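Local atomic coordinates of indole-3-acetic acid-amido synthetase GH3.15 (Arabidopsis thaliana, PDB entry 6E1Q), a protein that joins the auxin precursor indole-3-butyric acid to amino acids, chiefly glutamine, by ATP-dependent adenylation, and treats the herbicide 2,4-DB in the same way. Residues V62-Y67 / Y402-V406; L85-R89 / F398-Y402; R516-N521 / S580-W586. All coordinates share one frame; numbering follows the deposited sequence.

Interaction 1 of 3, residues V62-Y67 / Y402-V406; sequences VPVVTY and YRYRV
Val65 and Tyr404 face each other with their CA atoms 5.1 Å apart, and both backbone bonds between the two segments use Val65. Its N gives a proton to Arg403 O at 3.0 Å, and its O takes one from Arg405 N at 2.8 Å, so Val65 is gripped at both ends. Arg403 reaches along the loop to Val62, where NH1 meets the carbonyl O at 2.8 Å, the acceptor lying in the guanidinium plane and the N-H...O angle being 150°. Its CD lies 3.6 Å from Val62 CG1, and the bend at chi3 (79°) then turns the guanidinium back toward Val62 O. Val64 CG2 then sits 4.0 Å above the centre of the guanidinium, a methyl lid over one face, while its other methyl, CG1, rests on Arg405 CG. Beyond, Thr66 CG2 covers a face of the Arg405 guanidinium, and the hydroxyl of Tyr404 comes to the edge of the Tyr67 ring, with OH 3.5 Å from Tyr67 CB.

Two waters stitch the ends: one donates to both Pro63 O and Tyr402 O, the other accepts from Tyr67 N and donates to Arg405 O.

Further out, Arg403 NH2 is salt-bridged to Glu358 and Arg405 NE to Glu392, which fixes both guanidinium groups from the side of the central domain. The Tyr404 hydroxyl bonds to Glu330, a residue of the ATP site, and to Lys106. Arg403 and Tyr404 both stand opposite Val395 in a G1 beta bulge, with Tyr404 bonded to it, and Thr66 is the N-cap of helix 67-78. The contact is thus a single beta bridge, formed where the loop between helices 55-61 and 67-78 runs beside the bulged start of strand 404-416, next to the nucleotide site.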
loop_
_atom_site.group_PDB
_atom_site.type_symbol
_atom_site.label_atom_id
_atom_site.label_comp_id
_atom_site.label_asym_id
_atom_site.label_seq_id
_atom_site.Cartn_x
_atom_site.Cartn_y
_atom_site.Cartn_z
ATOM N N VAL A 62 -31.061 -4.456 -0.409
ATOM C CA VAL A 62 -29.787 -4.500 -1.146
ATOM C C VAL A 62 -28.841 -5.390 -0.367
ATOM O O VAL A 62 -28.573 -5.131 0.810
ATOM C CB VAL A 62 -29.211 -3.091 -1.336
ATOM C CG1 VAL A 62 -27.816 -3.168 -1.955
ATOM C CG2 VAL A 62 -30.165 -2.246 -2.196
ATOM N N PRO A 63 -28.306 -6.454 -0.972
ATOM C CA PRO A 63 -27.445 -7.371 -0.229
ATOM C C PRO A 63 -26.034 -6.831 -0.054
ATOM O O PRO A 63 -25.524 -6.037 -0.853
ATOM C CB PRO A 63 -27.446 -8.627 -1.109
ATOM C CG PRO A 63 -27.542 -8.065 -2.495
ATOM C CD PRO A 63 -28.459 -6.866 -2.382
ATOM N N VAL A 64 -25.396 -7.287 1.017
ATOM C CA VAL A 64 -23.980 -7.010 1.233
ATOM C C VAL A 64 -23.184 -8.015 0.412
ATOM O O VAL A 64 -23.347 -9.227 0.576
ATOM C CB VAL A 64 -23.621 -7.089 2.725
ATOM C CG1 VAL A 64 -22.163 -6.703 2.941
ATOM C CG2 VAL A 64 -24.535 -6.177 3.529
ATOM N N VAL A 65 -22.316 -7.514 -0.467
ATOM C CA VAL A 65 -21.691 -8.351 -1.476
ATOM C C VAL A 65 -20.179 -8.225 -1.398
ATOM O O VAL A 65 -19.638 -7.291 -0.802
ATOM C CB VAL A 65 -22.178 -7.988 -2.890
ATOM C CG1 VAL A 65 -23.658 -8.246 -3.002
ATOM C CG2 VAL A 65 -21.850 -6.526 -3.200
ATOM N N THR A 66 -19.504 -9.198 -2.013
ATOM C CA THR A 66 -18.073 -9.165 -2.277
ATOM C C THR A 66 -17.847 -8.986 -3.771
ATOM O O THR A 66 -18.780 -9.071 -4.572
ATOM C CB THR A 66 -17.381 -10.452 -1.827
ATOM O OG1 THR A 66 -17.958 -11.562 -2.528
ATOM C CG2 THR A 66 -17.509 -10.653 -0.318
ATOM N N TYR A 67 -16.579 -8.766 -4.141
ATOM C CA TYR A 67 -16.215 -8.706 -5.554
ATOM C C TYR A 67 -16.695 -9.944 -6.296
ATOM O O TYR A 67 -17.194 -9.846 -7.426
ATOM C CB TYR A 67 -14.706 -8.558 -5.715
ATOM C CG TYR A 67 -14.317 -8.343 -7.160
ATOM C CD1 TYR A 67 -14.394 -7.086 -7.731
ATOM C CD2 TYR A 67 -13.923 -9.413 -7.971
ATOM C CE1 TYR A 67 -14.050 -6.881 -9.060
ATOM C CE2 TYR A 67 -13.577 -9.216 -9.303
ATOM C CZ TYR A 67 -13.644 -7.938 -9.835
ATOM O OH TYR A 67 -13.307 -7.699 -11.139
ATOM N N TYR A 402 -22.427 -1.159 -4.517
ATOM C CA TYR A 402 -23.492 -0.974 -3.544
ATOM C C TYR A 402 -23.273 -1.964 -2.413
ATOM O O TYR A 402 -23.270 -3.177 -2.647
ATOM C CB TYR A 402 -24.858 -1.172 -4.207
ATOM C CG TYR A 402 -25.026 -0.276 -5.406
ATOM C CD1 TYR A 402 -25.471 1.033 -5.253
ATOM C CD2 TYR A 402 -24.706 -0.722 -6.686
ATOM C CE1 TYR A 402 -25.618 1.866 -6.342
ATOM C CE2 TYR A 402 -24.854 0.104 -7.793
ATOM C CZ TYR A 402 -25.309 1.400 -7.606
ATOM O OH TYR A 402 -25.456 2.251 -8.669
ATOM N N ARG A 403 -23.054 -1.444 -1.204
ATOM C CA ARG A 403 -22.837 -2.255 -0.000
ATOM C C ARG A 403 -21.791 -3.333 -0.249
ATOM O O ARG A 403 -22.028 -4.533 -0.086
ATOM C CB ARG A 403 -24.138 -2.878 0.503
ATOM C CG ARG A 403 -25.292 -1.900 0.523
ATOM C CD ARG A 403 -26.467 -2.450 1.292
ATOM N NE ARG A 403 -26.274 -2.327 2.732
ATOM C CZ ARG A 403 -26.991 -2.986 3.636
ATOM N NH1 ARG A 403 -27.944 -3.827 3.247
ATOM N NH2 ARG A 403 -26.754 -2.804 4.925
ATOM N N TYR A 404 -20.613 -2.869 -0.637
ATOM C CA TYR A 404 -19.567 -3.726 -1.156
ATOM C C TYR A 404 -18.486 -3.875 -0.095
ATOM O O TYR A 404 -18.024 -2.884 0.482
ATOM C CB TYR A 404 -19.013 -3.127 -2.454
ATOM C CG TYR A 404 -17.738 -3.738 -2.990
ATOM C CD1 TYR A 404 -16.490 -3.341 -2.495
ATOM C CD2 TYR A 404 -17.771 -4.671 -4.031
ATOM C CE1 TYR A 404 -15.307 -3.875 -3.008
ATOM C CE2 TYR A 404 -16.588 -5.219 -4.542
ATOM C CZ TYR A 404 -15.364 -4.813 -4.032
ATOM O OH TYR A 404 -14.183 -5.331 -4.533
ATOM N N ARG A 405 -18.096 -5.108 0.160
ATOM C CA ARG A 405 -17.140 -5.403 1.209
ATOM C C ARG A 405 -15.729 -5.163 0.698
ATOM O O ARG A 405 -15.312 -5.744 -0.307
ATOM C CB ARG A 405 -17.319 -6.838 1.692
ATOM C CG ARG A 405 -18.538 -6.991 2.590
ATOM C CD ARG A 405 -18.839 -8.460 2.834
ATOM N NE ARG A 405 -17.796 -9.070 3.646
ATOM C CZ ARG A 405 -17.699 -10.374 3.867
ATOM N NH1 ARG A 405 -18.592 -11.201 3.337
ATOM N NH2 ARG A 405 -16.714 -10.846 4.621
ATOM N N VAL A 406 -15.001 -4.311 1.412
ATOM C CA VAL A 406 -13.703 -3.834 0.969
ATOM C C VAL A 406 -12.589 -4.807 1.330
ATOM O O VAL A 406 -11.547 -4.824 0.664
ATOM C CB VAL A 406 -13.531 -2.423 1.564
ATOM C CG1 VAL A 406 -12.095 -2.076 1.783
ATOM C CG2 VAL A 406 -14.211 -1.409 0.651
HETATM O O HOH W 1 -25.320 -4.927 -3.318
HETATM O O HOH W 2 -14.712 -7.803 -2.030
#

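Interaction 2 of 3, residues L85-R89 / F398-Y402; sequences LICDR and FSGLY
Ile86 lies against Gly400, and this is the tight part of the contact. The carbonyl O of Ile86 is met by two donors of different strength: Tyr402 OH gives it a hydrogen bond of 2.7 Å, nearly in line with the carbonyl (167° at O), and Gly400 CA makes a CH...O approach at 3.4 Å. The acceptor lies at the edge of the tyrosine ring, close to its plane. Ile86 CG1 stands between the backbone N and carbonyl carbon (chi1 65°), which brings the CD1 end over Gly400, 4.0 Å from its CA. Gly400, with positive phi (87°), leaves room for that methyl close above its CA.

Toward Arg89 the packing is looser, and Arg89 and Asp88 are partly exposed. In the one of two conformers given here, and so less certainly, Cys87 SG lies over one face of the Arg89 guanidinium. Arg89 NH2 bonds to Phe398 O at 2.6 Å, with the oxygen tilted from the guanidinium plane; NH1 adds a weak second bond to the same atom. A salt bridge from NE to Asp88 OD1, 2.9 Å long, holds the group from its other end. A leucine in place of Arg89 would probably leave Phe398 O without these donors and Asp88 without its charged mate.

Around the two loops, Phe398 and Tyr402 rest on Ile35 of helix 24-38, while Ile86 meets Tyr73 and Ile77 of helix 67-78. Strand 105-111 closes another flank, touching Ile86 through Pro109 and Cys87 through Thr111.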
loop_
_atom_site.group_PDB
_atom_site.type_symbol
_atom_site.label_atom_id
_atom_site.label_comp_id
_atom_site.label_asym_id
_atom_site.label_seq_id
_atom_site.Cartn_x
_atom_site.Cartn_y
_atom_site.Cartn_z
ATOM N N LEU A 85 -25.757 -1.083 -16.463
ATOM C CA LEU A 85 -25.874 -2.285 -15.645
ATOM C C LEU A 85 -25.706 -1.932 -14.169
ATOM O O LEU A 85 -26.381 -2.502 -13.304
ATOM C CB LEU A 85 -24.818 -3.323 -16.047
ATOM C CG LEU A 85 -24.778 -3.914 -17.455
ATOM C CD1 LEU A 85 -24.083 -5.287 -17.470
ATOM C CD2 LEU A 85 -26.151 -4.010 -18.056
ATOM N N ILE A 86 -24.794 -1.003 -13.862
ATOM C CA ILE A 86 -24.467 -0.672 -12.477
ATOM C C ILE A 86 -24.430 0.825 -12.199
ATOM O O ILE A 86 -24.567 1.234 -11.031
ATOM C CB ILE A 86 -23.114 -1.307 -12.065
ATOM C CG1 ILE A 86 -21.982 -0.691 -12.894
ATOM C CG2 ILE A 86 -23.146 -2.814 -12.199
ATOM C CD1 ILE A 86 -20.591 -1.121 -12.490
ATOM N N CYS A 87 -24.255 1.687 -13.194
ATOM C CA CYS A 87 -23.969 3.091 -12.940
ATOM C C CYS A 87 -24.674 3.960 -13.970
ATOM O O CYS A 87 -24.679 3.643 -15.163
ATOM C CB CYS A 87 -22.448 3.354 -12.971
ATOM S SG CYS A 87 -21.980 4.973 -12.340
ATOM N N ASP A 88 -25.268 5.060 -13.503
ATOM C CA ASP A 88 -25.956 5.991 -14.388
ATOM C C ASP A 88 -25.001 6.887 -15.164
ATOM O O ASP A 88 -25.450 7.652 -16.025
ATOM C CB ASP A 88 -26.935 6.866 -13.598
ATOM C CG ASP A 88 -26.253 8.052 -12.914
ATOM O OD1 ASP A 88 -25.134 7.882 -12.385
ATOM O OD2 ASP A 88 -26.832 9.163 -12.913
ATOM N N ARG A 89 -23.711 6.839 -14.870
ATOM C CA ARG A 89 -22.727 7.584 -15.630
ATOM C C ARG A 89 -21.782 6.627 -16.345
ATOM O O ARG A 89 -21.613 5.478 -15.922
ATOM C CB ARG A 89 -21.953 8.544 -14.714
ATOM C CG ARG A 89 -22.780 9.794 -14.367
ATOM C CD ARG A 89 -22.436 10.396 -13.013
ATOM N NE ARG A 89 -22.841 9.527 -11.912
ATOM C CZ ARG A 89 -21.987 8.894 -11.112
ATOM N NH1 ARG A 89 -20.681 9.054 -11.288
ATOM N NH2 ARG A 89 -22.435 8.109 -10.137
ATOM N N PHE A 398 -20.268 5.944 -6.067
ATOM C CA PHE A 398 -20.689 6.636 -7.243
ATOM C C PHE A 398 -20.206 5.999 -8.535
ATOM O O PHE A 398 -20.453 6.522 -9.558
ATOM C CB PHE A 398 -20.221 8.070 -7.215
ATOM C CG PHE A 398 -20.933 8.947 -6.229
ATOM C CD1 PHE A 398 -22.164 9.442 -6.500
ATOM C CD2 PHE A 398 -20.353 9.282 -5.049
ATOM C CE1 PHE A 398 -22.802 10.249 -5.630
ATOM C CE2 PHE A 398 -21.007 10.086 -4.155
ATOM C CZ PHE A 398 -22.232 10.559 -4.448
ATOM N N SER A 399 -19.488 4.900 -8.475
ATOM C CA SER A 399 -19.034 4.158 -9.650
ATOM C C SER A 399 -19.587 2.731 -9.670
ATOM O O SER A 399 -18.892 1.801 -10.079
ATOM C CB SER A 399 -17.504 4.143 -9.715
ATOM O OG SER A 399 -17.013 5.425 -10.096
ATOM N N GLY A 400 -20.821 2.537 -9.194
ATOM C CA GLY A 400 -21.523 1.286 -9.414
ATOM C C GLY A 400 -21.289 0.175 -8.410
ATOM O O GLY A 400 -21.584 -0.982 -8.723
ATOM N N LEU A 401 -20.790 0.474 -7.213
ATOM C CA LEU A 401 -20.732 -0.507 -6.130
ATOM C C LEU A 401 -21.737 -0.143 -5.040
ATOM O O LEU A 401 -21.877 1.031 -4.670
ATOM C CB LEU A 401 -19.326 -0.590 -5.543
ATOM C CG LEU A 401 -18.254 -0.947 -6.580
ATOM C CD1 LEU A 401 -16.889 -0.944 -5.934
ATOM C CD2 LEU A 401 -18.551 -2.304 -7.216
ATOM N N TYR A 402 -22.427 -1.159 -4.517
ATOM C CA TYR A 402 -23.492 -0.974 -3.544
ATOM C C TYR A 402 -23.273 -1.964 -2.413
ATOM O O TYR A 402 -23.270 -3.177 -2.647
ATOM C CB TYR A 402 -24.858 -1.172 -4.207
ATOM C CG TYR A 402 -25.026 -0.276 -5.406
ATOM C CD1 TYR A 402 -25.471 1.033 -5.253
ATOM C CD2 TYR A 402 -24.706 -0.722 -6.686
ATOM C CE1 TYR A 402 -25.618 1.866 -6.342
ATOM C CE2 TYR A 402 -24.854 0.104 -7.793
ATOM C CZ TYR A 402 -25.309 1.400 -7.606
ATOM O OH TYR A 402 -25.456 2.251 -8.669
#

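Interaction 3 of 3, residues R516-N521 / S580-W586; sequences RKGRKN and SRKIPSW
Trp586 lays one face of its indole on Lys517: CB stands 3.5 Å above the ring system, and CG makes a CH-pi contact with the six-membered ring, 3.5 Å from its centroid and only 5° off the normal. At the indole edge comes Arg516 NH1, 3.5 Å from CD1. Asn521 ND2 approaches CZ3 obliquely from one turn further along the helix. The Arg516 guanidinium has Ser585 O at its own edge, and Pro584 CD lies over a face of the Arg519 guanidinium. This is the C-terminal tail, packed in extended form across helix 513-522 of the GH3 C-terminal domain after leaving strand 574-579.

Lys517 reaches the indole because its CG is anti to the backbone N (chi1 -175°), running alongside the ring; its amino group goes on to a salt bridge with Asp522. Pro584 fits between two arginines, with Pro584 CB on Arg516 CG, and Pro584 CG 3.8 Å from Arg519 CB, and it also touches Glu508 and Glu509 of helix 497-510. The polar end of Arg519 turns to Glu508 through NE, a salt bridge that holds the guanidinium beside the tail. Ser580 OG lies within hydrogen-bonding reach of the same glutamate.

On the more exposed side, Ile583 CG2 packs against Lys520 CA at 3.6 Å, and the Lys520 chain continues past the tail until CD comes to Trp586 O. Arg516 NE bonds to Leu511 O. The polar fastening between helix and tail is Arg516 NH1 to Ser585 O, 2.9 Å long; the oxygen lies in the guanidinium plane, while the donor is tilted 21° from the carbonyl plane.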
loop_
_atom_site.group_PDB
_atom_site.type_symbol
_atom_site.label_atom_id
_atom_site.label_comp_id
_atom_site.label_asym_id
_atom_site.label_seq_id
_atom_site.Cartn_x
_atom_site.Cartn_y
_atom_site.Cartn_z
ATOM N N ARG A 516 -1.873 -22.932 19.440
ATOM C CA ARG A 516 -1.143 -23.273 20.654
ATOM C C ARG A 516 -1.705 -24.535 21.293
ATOM O O ARG A 516 -0.943 -25.388 21.767
ATOM C CB ARG A 516 -1.165 -22.091 21.619
ATOM C CG ARG A 516 -0.247 -20.962 21.161
ATOM C CD ARG A 516 -0.206 -19.799 22.145
ATOM N NE ARG A 516 -1.393 -18.957 22.034
ATOM C CZ ARG A 516 -2.441 -19.026 22.848
ATOM N NH1 ARG A 516 -2.458 -19.900 23.845
ATOM N NH2 ARG A 516 -3.475 -18.220 22.664
ATOM N N LYS A 517 -3.033 -24.687 21.288
ATOM C CA LYS A 517 -3.632 -25.946 21.719
ATOM C C LYS A 517 -3.156 -27.097 20.842
ATOM O O LYS A 517 -2.885 -28.197 21.338
ATOM C CB LYS A 517 -5.157 -25.837 21.700
ATOM C CG LYS A 517 -5.866 -27.057 22.248
ATOM C CD LYS A 517 -6.475 -27.935 21.188
ATOM C CE LYS A 517 -7.803 -28.497 21.689
ATOM N NZ LYS A 517 -8.295 -29.604 20.837
ATOM N N GLY A 518 -3.023 -26.852 19.535
ATOM C CA GLY A 518 -2.454 -27.859 18.657
ATOM C C GLY A 518 -1.050 -28.265 19.067
ATOM O O GLY A 518 -0.693 -29.442 19.014
ATOM N N ARG A 519 -0.235 -27.294 19.482
ATOM C CA ARG A 519 1.136 -27.603 19.866
ATOM C C ARG A 519 1.179 -28.310 21.213
ATOM O O ARG A 519 1.866 -29.326 21.374
ATOM C CB ARG A 519 1.970 -26.322 19.911
ATOM C CG ARG A 519 2.572 -25.935 18.564
ATOM C CD ARG A 519 3.775 -26.802 18.302
ATOM N NE ARG A 519 4.976 -26.206 18.862
ATOM C CZ ARG A 519 5.894 -26.870 19.553
ATOM N NH1 ARG A 519 5.749 -28.165 19.772
ATOM N NH2 ARG A 519 6.959 -26.233 20.023
ATOM N N LYS A 520 0.445 -27.790 22.193
ATOM C CA LYS A 520 0.611 -28.262 23.558
ATOM C C LYS A 520 -0.267 -29.476 23.832
ATOM O O LYS A 520 0.206 -30.483 24.371
ATOM C CB LYS A 520 0.310 -27.123 24.540
ATOM C CG LYS A 520 0.115 -27.574 25.978
ATOM C CD LYS A 520 -0.451 -26.451 26.839
ATOM C CE LYS A 520 -0.157 -26.693 28.310
ATOM N NZ LYS A 520 1.142 -27.398 28.476
ATOM N N ASN A 521 -1.531 -29.412 23.424
ATOM C CA ASN A 521 -2.492 -30.462 23.736
ATOM C C ASN A 521 -2.676 -31.450 22.587
ATOM O O ASN A 521 -2.275 -32.614 22.688
ATOM C CB ASN A 521 -3.842 -29.837 24.089
ATOM C CG ASN A 521 -4.799 -30.833 24.683
ATOM O OD1 ASN A 521 -4.525 -32.030 24.718
ATOM N ND2 ASN A 521 -5.941 -30.348 25.145
ATOM N N SER A 580 11.814 -24.091 17.502
ATOM C CA SER A 580 11.436 -23.767 18.870
ATOM C C SER A 580 11.772 -24.945 19.773
ATOM O O SER A 580 11.511 -26.096 19.427
ATOM C CB SER A 580 9.945 -23.442 18.947
ATOM O OG SER A 580 9.509 -23.321 20.296
ATOM N N ARG A 581 12.371 -24.661 20.925
ATOM C CA ARG A 581 12.683 -25.710 21.886
ATOM C C ARG A 581 11.715 -25.734 23.054
ATOM O O ARG A 581 11.859 -26.569 23.944
ATOM C CB ARG A 581 14.122 -25.559 22.398
ATOM C CG ARG A 581 15.189 -25.973 21.391
ATOM C CD ARG A 581 14.672 -27.058 20.450
ATOM N NE ARG A 581 15.650 -27.428 19.430
ATOM C CZ ARG A 581 15.436 -28.342 18.486
ATOM N NH1 ARG A 581 14.274 -28.979 18.430
ATOM N NH2 ARG A 581 16.382 -28.620 17.597
ATOM N N LYS A 582 10.733 -24.843 23.078
ATOM C CA LYS A 582 9.771 -24.805 24.165
ATOM C C LYS A 582 8.372 -24.881 23.578
ATOM O O LYS A 582 8.124 -24.417 22.463
ATOM C CB LYS A 582 9.936 -23.531 25.019
ATOM C CG LYS A 582 11.274 -23.447 25.763
ATOM C CD LYS A 582 11.811 -22.019 25.798
ATOM C CE LYS A 582 11.057 -21.140 26.781
ATOM N NZ LYS A 582 11.319 -19.675 26.559
ATOM N N ILE A 583 7.466 -25.498 24.325
ATOM C CA ILE A 583 6.079 -25.607 23.884
ATOM C C ILE A 583 5.329 -24.365 24.347
ATOM O O ILE A 583 5.476 -23.958 25.510
ATOM C CB ILE A 583 5.438 -26.906 24.398
ATOM C CG1 ILE A 583 6.215 -28.112 23.874
ATOM C CG2 ILE A 583 3.993 -27.014 23.973
ATOM C CD1 ILE A 583 7.153 -28.725 24.886
ATOM N N PRO A 584 4.538 -23.726 23.482
ATOM C CA PRO A 584 3.796 -22.529 23.898
ATOM C C PRO A 584 2.684 -22.872 24.877
ATOM O O PRO A 584 2.200 -24.002 24.948
ATOM C CB PRO A 584 3.234 -21.980 22.581
ATOM C CG PRO A 584 3.193 -23.154 21.662
ATOM C CD PRO A 584 4.338 -24.040 22.054
ATOM N N SER A 585 2.287 -21.872 25.654
ATOM C CA SER A 585 1.282 -22.086 26.680
ATOM C C SER A 585 -0.124 -22.067 26.085
ATOM O O SER A 585 -0.383 -21.435 25.058
ATOM C CB SER A 585 1.416 -21.029 27.778
ATOM O OG SER A 585 1.347 -19.721 27.229
ATOM N N TRP A 586 -1.031 -22.789 26.744
ATOM C CA TRP A 586 -2.444 -22.808 26.394
ATOM C C TRP A 586 -3.236 -23.459 27.526
ATOM O O TRP A 586 -2.811 -24.483 28.073
ATOM C CB TRP A 586 -2.682 -23.556 25.076
ATOM C CG TRP A 586 -4.125 -23.544 24.676
ATOM C CD1 TRP A 586 -4.769 -22.592 23.933
ATOM C CD2 TRP A 586 -5.121 -24.506 25.044
ATOM N NE1 TRP A 586 -6.100 -22.914 23.806
ATOM C CE2 TRP A 586 -6.343 -24.081 24.482
ATOM C CE3 TRP A 586 -5.096 -25.686 25.793
ATOM C CZ2 TRP A 586 -7.530 -24.799 24.643
ATOM C CZ3 TRP A 586 -6.270 -26.396 25.951
ATOM C CH2 TRP A 586 -7.470 -25.953 25.374
#

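In the fold
Interactions 1 and 2 are neighbours, their centres about 13 Å apart, and Tyr402 belongs to both. Each joins a loop flanking helix 67-78, in the N-terminal family region, to the central one, at the turn after strand 390-396 and the start of strand 404-416. Along the chain interaction 2 is nested within interaction 1, both closing on the same 398-406 run. Together they fasten the two regions over more than 300 residues, beside the ATP site. Interaction 3 follows in the sequence and is local to the C-terminal domain, about 39 Å from interaction 1 and about 50 Å from interaction 2, centre to centre, far from the annotated sites.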